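Local coordinates for intestinal fatty acid binding protein (Rattus norvegicus, PDB 1ICM) that binds long-chain fatty acids such as myristate inside a beta-barrel cavity, probably to carry them through the cytosol of intestinal cells, at residues N45-K50 with V60-G65. Residues are numbered along the deposited sequence; the frame is centred on the assembly and turned at random.
Sequences NKFTVK and VVFELG
Val-60 pairs with Val-49 in a beta hairpin of the fatty-acid binding protein barrel, and the hairpin illustrates how antiparallel strands sort residues between ligand cavity and outer surface. Both backbone bonds of this hydrogen-bonded pair are 2.8 Å long, from Val-49 N to Val-60 O and from Val-60 N to Val-49 O. Bound myristic acid touches both valines, which therefore line the cavity, and Val-60 also meets Phe-68 and Tyr-70 of strand 68-71. On the outer face, Val-61 and Thr-48 form a non-hydrogen-bonded pair whose side chains run side by side, CG2 of the valine lying 4.1 Å from OG1 of the threonine. The side chain of Phe-62 is back on the cavity side. Its CG sits between the backbone N and the carbonyl carbon (chi1 59°), which swings the far end of the ring closer to strand 46-50 and lets one face receive CB of Phe-47, 3.9 Å from the ring centroid, in a CH-pi contact. The two phenyl planes are nearly parallel, 8° apart, but offset so that little of one ring lies over the other. CE2 of Phe-62 reaches Val-49 CG2, while the same ring stacks with Trp-82 and touches the myristate. Shortening Phe-62 to an alanine is likely to leave Phe-47 CB and Val-49 CG2 without their aromatic neighbour and take away one of the ligand's contacts. The Glu-63 side chain is again on the outer face, its CB packing 4.1 Å from Lys-46 CG; their charged ends stay apart. Strand 60-63 has ended at Leu-64, yet Leu-64 N still donates to Asn-45 O, adding a bond beyond the last bridge. Leu-64 CG, anti to the carbonyl carbon (chi1 -68°), comes within 4.0 Å of Phe-47 CE1, and Leu-64 CD1 lies 3.8 Å from Asn-45 ND2.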
loop_
_atom_site.group_PDB
_atom_site.type_symbol
_atom_site.label_atom_id
_atom_site.label_comp_id
_atom_site.label_asym_id
_atom_site.label_seq_id
_atom_site.Cartn_x
_atom_site.Cartn_y
_atom_site.Cartn_z
ATOM N N ASN A 45 -9.217 15.545 -7.623
ATOM C CA ASN A 45 -9.181 15.039 -6.263
ATOM C C ASN A 45 -9.275 13.500 -6.236
ATOM O O ASN A 45 -9.220 12.880 -5.168
ATOM C CB ASN A 45 -10.430 15.650 -5.541
ATOM C CG ASN A 45 -10.171 16.124 -4.117
ATOM O OD1 ASN A 45 -11.089 16.118 -3.255
ATOM N ND2 ASN A 45 -8.918 16.542 -3.886
ATOM N N LYS A 46 -9.446 12.863 -7.403
ATOM C CA LYS A 46 -9.562 11.402 -7.436
ATOM C C LYS A 46 -8.333 10.731 -8.008
ATOM O O LYS A 46 -7.757 11.149 -9.009
ATOM C CB LYS A 46 -10.684 10.975 -8.369
ATOM C CG LYS A 46 -12.040 11.239 -7.778
ATOM C CD LYS A 46 -13.202 11.057 -8.742
ATOM C CE LYS A 46 -13.615 9.619 -8.909
ATOM N NZ LYS A 46 -15.013 9.511 -9.345
ATOM N N PHE A 47 -7.931 9.655 -7.406
ATOM C CA PHE A 47 -6.785 8.927 -7.866
ATOM C C PHE A 47 -7.179 7.528 -8.348
ATOM O O PHE A 47 -8.119 6.927 -7.794
ATOM C CB PHE A 47 -5.787 8.690 -6.732
ATOM C CG PHE A 47 -4.933 9.881 -6.367
ATOM C CD1 PHE A 47 -5.511 10.987 -5.741
ATOM C CD2 PHE A 47 -3.566 9.922 -6.652
ATOM C CE1 PHE A 47 -4.714 12.082 -5.410
ATOM C CE2 PHE A 47 -2.763 11.022 -6.340
ATOM C CZ PHE A 47 -3.355 12.125 -5.730
ATOM N N THR A 48 -6.433 7.031 -9.347
ATOM C CA THR A 48 -6.627 5.703 -9.870
ATOM C C THR A 48 -5.290 5.023 -9.767
ATOM O O THR A 48 -4.299 5.501 -10.317
ATOM C CB THR A 48 -7.115 5.604 -11.313
ATOM O OG1 THR A 48 -8.388 6.191 -11.371
ATOM C CG2 THR A 48 -7.218 4.131 -11.744
ATOM N N VAL A 49 -5.288 3.903 -9.038
ATOM C CA VAL A 49 -4.083 3.111 -8.838
ATOM C C VAL A 49 -4.330 1.731 -9.427
ATOM O O VAL A 49 -5.226 0.986 -9.033
ATOM C CB VAL A 49 -3.635 2.919 -7.395
ATOM C CG1 VAL A 49 -2.298 2.183 -7.324
ATOM C CG2 VAL A 49 -3.525 4.240 -6.629
ATOM N N LYS A 50 -3.534 1.410 -10.419
ATOM C CA LYS A 50 -3.666 0.114 -11.045
ATOM C C LYS A 50 -2.588 -0.697 -10.384
ATOM O O LYS A 50 -1.395 -0.399 -10.498
ATOM C CB LYS A 50 -3.376 0.201 -12.527
ATOM C CG LYS A 50 -4.660 0.576 -13.234
ATOM C CD LYS A 50 -4.397 1.128 -14.607
ATOM C CE LYS A 50 -5.730 1.428 -15.253
ATOM N NZ LYS A 50 -6.603 0.249 -15.166
ATOM N N VAL A 60 -7.786 0.389 -8.167
ATOM C CA VAL A 60 -8.188 0.948 -6.878
ATOM C C VAL A 60 -8.489 2.412 -7.188
ATOM O O VAL A 60 -7.620 3.145 -7.667
ATOM C CB VAL A 60 -7.100 0.871 -5.832
ATOM C CG1 VAL A 60 -7.684 1.217 -4.468
ATOM C CG2 VAL A 60 -6.457 -0.512 -5.764
ATOM N N VAL A 61 -9.705 2.856 -6.945
ATOM C CA VAL A 61 -10.066 4.241 -7.159
ATOM C C VAL A 61 -10.470 4.915 -5.844
ATOM O O VAL A 61 -11.286 4.383 -5.081
ATOM C CB VAL A 61 -11.267 4.266 -8.103
ATOM C CG1 VAL A 61 -11.787 5.691 -8.309
ATOM C CG2 VAL A 61 -10.857 3.598 -9.416
ATOM N N PHE A 62 -9.934 6.071 -5.544
ATOM C CA PHE A 62 -10.320 6.791 -4.355
ATOM C C PHE A 62 -10.341 8.319 -4.512
ATOM O O PHE A 62 -9.630 8.881 -5.333
ATOM C CB PHE A 62 -9.441 6.417 -3.159
ATOM C CG PHE A 62 -7.984 6.645 -3.301
ATOM C CD1 PHE A 62 -7.458 7.887 -2.943
ATOM C CD2 PHE A 62 -7.122 5.652 -3.751
ATOM C CE1 PHE A 62 -6.087 8.102 -3.015
ATOM C CE2 PHE A 62 -5.748 5.848 -3.825
ATOM C CZ PHE A 62 -5.234 7.090 -3.460
ATOM N N GLU A 63 -11.183 9.000 -3.726
ATOM C CA GLU A 63 -11.263 10.441 -3.717
ATOM C C GLU A 63 -10.615 10.868 -2.398
ATOM O O GLU A 63 -10.918 10.275 -1.346
ATOM C CB GLU A 63 -12.733 10.902 -3.762
ATOM C CG GLU A 63 -12.755 12.436 -3.752
ATOM C CD GLU A 63 -14.127 13.036 -3.937
ATOM O OE1 GLU A 63 -15.059 12.225 -4.379
ATOM O OE2 GLU A 63 -14.325 14.213 -3.689
ATOM N N LEU A 64 -9.707 11.843 -2.391
ATOM C CA LEU A 64 -9.072 12.245 -1.139
ATOM C C LEU A 64 -10.089 12.589 -0.043
ATOM O O LEU A 64 -11.099 13.247 -0.328
ATOM C CB LEU A 64 -8.165 13.474 -1.393
ATOM C CG LEU A 64 -6.924 13.192 -2.242
ATOM C CD1 LEU A 64 -6.121 14.491 -2.325
ATOM C CD2 LEU A 64 -6.054 12.145 -1.552
ATOM N N GLY A 65 -9.872 12.147 1.203
ATOM C CA GLY A 65 -10.833 12.494 2.258
ATOM C C GLY A 65 -12.171 11.749 2.286
ATOM O O GLY A 65 -13.010 11.989 3.151
#